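Local coordinates for hydroxylase (Rhodococcus sp., PDB 2OR0), which is a putative flavin-dependent hydroxylase of the acyl-CoA dehydrogenase family, probably binding FAD and inserting one atom of molecular oxygen into its substrate, at residues 327-331 with 332-336. Residues are numbered along the deposited sequence; the frame is centred on the assembly and turned at random.
Sequences KEITF and EERAI. With ACT (acetate ion), chain E.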
loop_
_atom_site.group_PDB
_atom_site.type_symbol
_atom_site.label_atom_id
_atom_site.label_comp_id
_atom_site.label_asym_id
_atom_site.label_seq_id
_atom_site.Cartn_x
_atom_site.Cartn_y
_atom_site.Cartn_z
ATOM N N LYS A 327 4.560 -4.778 -25.580
ATOM C CA LYS A 327 3.621 -5.903 -25.669
ATOM C C LYS A 327 2.462 -5.670 -24.698
ATOM O O LYS A 327 2.659 -5.140 -23.593
ATOM C CB LYS A 327 4.316 -7.247 -25.410
ATOM C CG LYS A 327 3.612 -8.429 -26.122
ATOM C CD LYS A 327 4.245 -9.796 -25.834
ATOM C CE LYS A 327 3.897 -10.832 -26.937
ATOM N NZ LYS A 327 2.559 -11.520 -26.805
ATOM N N GLU A 328 1.256 -6.025 -25.127
ATOM C CA GLU A 328 0.038 -5.757 -24.348
ATOM C C GLU A 328 -0.094 -6.765 -23.191
ATOM O O GLU A 328 0.067 -7.979 -23.392
ATOM C CB GLU A 328 -1.200 -5.826 -25.256
ATOM C CG GLU A 328 -2.550 -5.497 -24.598
ATOM C CD GLU A 328 -3.111 -4.132 -25.027
ATOM O OE1 GLU A 328 -2.352 -3.121 -25.019
ATOM O OE2 GLU A 328 -4.324 -4.073 -25.366
ATOM N N ILE A 329 -0.360 -6.258 -21.988
ATOM C CA ILE A 329 -0.717 -7.144 -20.857
ATOM C C ILE A 329 -2.216 -7.512 -20.884
ATOM O O ILE A 329 -3.080 -6.635 -20.819
ATOM C CB ILE A 329 -0.269 -6.560 -19.474
ATOM C CG1 ILE A 329 1.252 -6.369 -19.449
ATOM C CG2 ILE A 329 -0.732 -7.491 -18.306
ATOM C CD1 ILE A 329 1.694 -5.341 -18.479
ATOM N N THR A 330 -2.510 -8.807 -20.991
ATOM C CA THR A 330 -3.892 -9.270 -21.119
ATOM C C THR A 330 -4.669 -9.296 -19.794
ATOM O O THR A 330 -4.070 -9.257 -18.721
ATOM C CB THR A 330 -3.975 -10.660 -21.758
ATOM O OG1 THR A 330 -3.527 -11.662 -20.830
ATOM C CG2 THR A 330 -3.158 -10.713 -23.051
ATOM N N PHE A 331 -5.999 -9.359 -19.900
ATOM C CA PHE A 331 -6.900 -9.453 -18.745
ATOM C C PHE A 331 -6.521 -10.675 -17.900
ATOM O O PHE A 331 -6.348 -10.517 -16.707
ATOM C CB PHE A 331 -8.380 -9.512 -19.183
ATOM C CG PHE A 331 -9.351 -9.699 -18.038
ATOM C CD1 PHE A 331 -9.853 -8.615 -17.352
ATOM C CD2 PHE A 331 -9.750 -10.969 -17.646
ATOM C CE1 PHE A 331 -10.764 -8.790 -16.275
ATOM C CE2 PHE A 331 -10.645 -11.151 -16.560
ATOM C CZ PHE A 331 -11.143 -10.054 -15.891
ATOM N N GLU A 332 -6.353 -11.846 -18.533
ATOM C CA GLU A 332 -5.910 -13.088 -17.860
ATOM C C GLU A 332 -4.595 -12.906 -17.098
ATOM O O GLU A 332 -4.480 -13.326 -15.954
ATOM C CB GLU A 332 -5.795 -14.280 -18.832
ATOM C CG GLU A 332 -5.395 -15.637 -18.131
ATOM C CD GLU A 332 -5.298 -16.854 -19.082
ATOM O OE1 GLU A 332 -5.895 -16.831 -20.188
ATOM O OE2 GLU A 332 -4.621 -17.846 -18.723
ATOM N N GLU A 333 -3.623 -12.251 -17.732
ATOM C CA GLU A 333 -2.373 -11.931 -17.087
ATOM C C GLU A 333 -2.583 -11.039 -15.874
ATOM O O GLU A 333 -1.980 -11.260 -14.823
ATOM C CB GLU A 333 -1.399 -11.274 -18.074
ATOM C CG GLU A 333 -0.792 -12.269 -19.073
ATOM C CD GLU A 333 0.119 -11.603 -20.134
ATOM O OE1 GLU A 333 -0.046 -10.396 -20.434
ATOM O OE2 GLU A 333 1.007 -12.305 -20.665
ATOM N N ARG A 334 -3.432 -10.025 -16.019
ATOM C CA ARG A 334 -3.732 -9.151 -14.898
ATOM C C ARG A 334 -4.415 -9.888 -13.733
ATOM O O ARG A 334 -4.119 -9.619 -12.576
ATOM C CB ARG A 334 -4.542 -7.948 -15.367
ATOM C CG ARG A 334 -3.680 -6.806 -15.954
ATOM C CD ARG A 334 -4.401 -6.098 -17.121
ATOM N NE ARG A 334 -5.700 -5.543 -16.728
ATOM C CZ ARG A 334 -6.747 -5.414 -17.542
ATOM N NH1 ARG A 334 -6.657 -5.803 -18.810
ATOM N NH2 ARG A 334 -7.889 -4.890 -17.087
ATOM N N ALA A 335 -5.311 -10.800 -14.070
ATOM C CA ALA A 335 -6.129 -11.558 -13.120
ATOM C C ALA A 335 -5.228 -12.493 -12.314
ATOM O O ALA A 335 -5.360 -12.612 -11.081
ATOM C CB ALA A 335 -7.199 -12.371 -13.867
ATOM N N ILE A 336 -4.305 -13.147 -13.037
ATOM C CA ILE A 336 -3.333 -14.058 -12.440
ATOM C C ILE A 336 -2.385 -13.283 -11.573
ATOM O O ILE A 336 -2.063 -13.732 -10.485
ATOM C CB ILE A 336 -2.592 -14.925 -13.500
ATOM C CG1 ILE A 336 -3.597 -15.917 -14.110
ATOM C CG2 ILE A 336 -1.398 -15.712 -12.834
ATOM C CD1 ILE A 336 -3.040 -16.787 -15.264
HETATM C C ACT E . -10.933 -5.230 -19.059
HETATM O O ACT E . -10.968 -6.165 -19.887
HETATM O OXT ACT E . -9.955 -4.462 -19.181
HETATM C CH3 ACT E . -11.976 -5.037 -17.995
HETATM O O HOH W 1 1.341 -10.290 -22.724
#
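T330 and E333 exchange two reciprocal hydrogen bonds that define a capping box at the start of helix 331-356. In one, T330 OG1 accepts from E333 N at 3.2 Å; the threonine hydroxyl can face this amide because chi1, 73°, sets OG1 between the backbone N and the carbonyl carbon. In the other, E333 reaches back with its chain extended beyond CG, and OE1 takes the N-H of T330 at 3.0 Å. That donor meets OE1 on its anti side and lies 31° out of the carboxylate plane. The E333 side chain runs obliquely past T330, with CG 3.3 Å from OG1, and crosses I329 at about a right angle. Water 1 donates to both E333 OE1 and E328 O, so OE1 accepts two bonds and is tied to the incoming loop. The first helical turns are closed by R334 N to T330 O (2.9 Å) and A335 N to F331 O.

R334 leaves on another side of the helix. Its CG packs 3.8 Å from I329 CG2, and bends at chi2 and chi3 then carry the guanidinium back past F331, whose CD1 lies over one of its faces. At the edge of that group and in its plane, NH2 donates to acetate OXT at 3.0 Å, a nearly straight bond of 168°. The acetate, probably from the crystallisation liquor, is also held by R409, which forms a cation-pi contact with F331; R334 NE bonds to I412 O.

At the protein surface, this corner joins helix 292-324 to helix 331-356: I329 and E333 rest on the former, while F331, E332 and A335 touch helix 389-399.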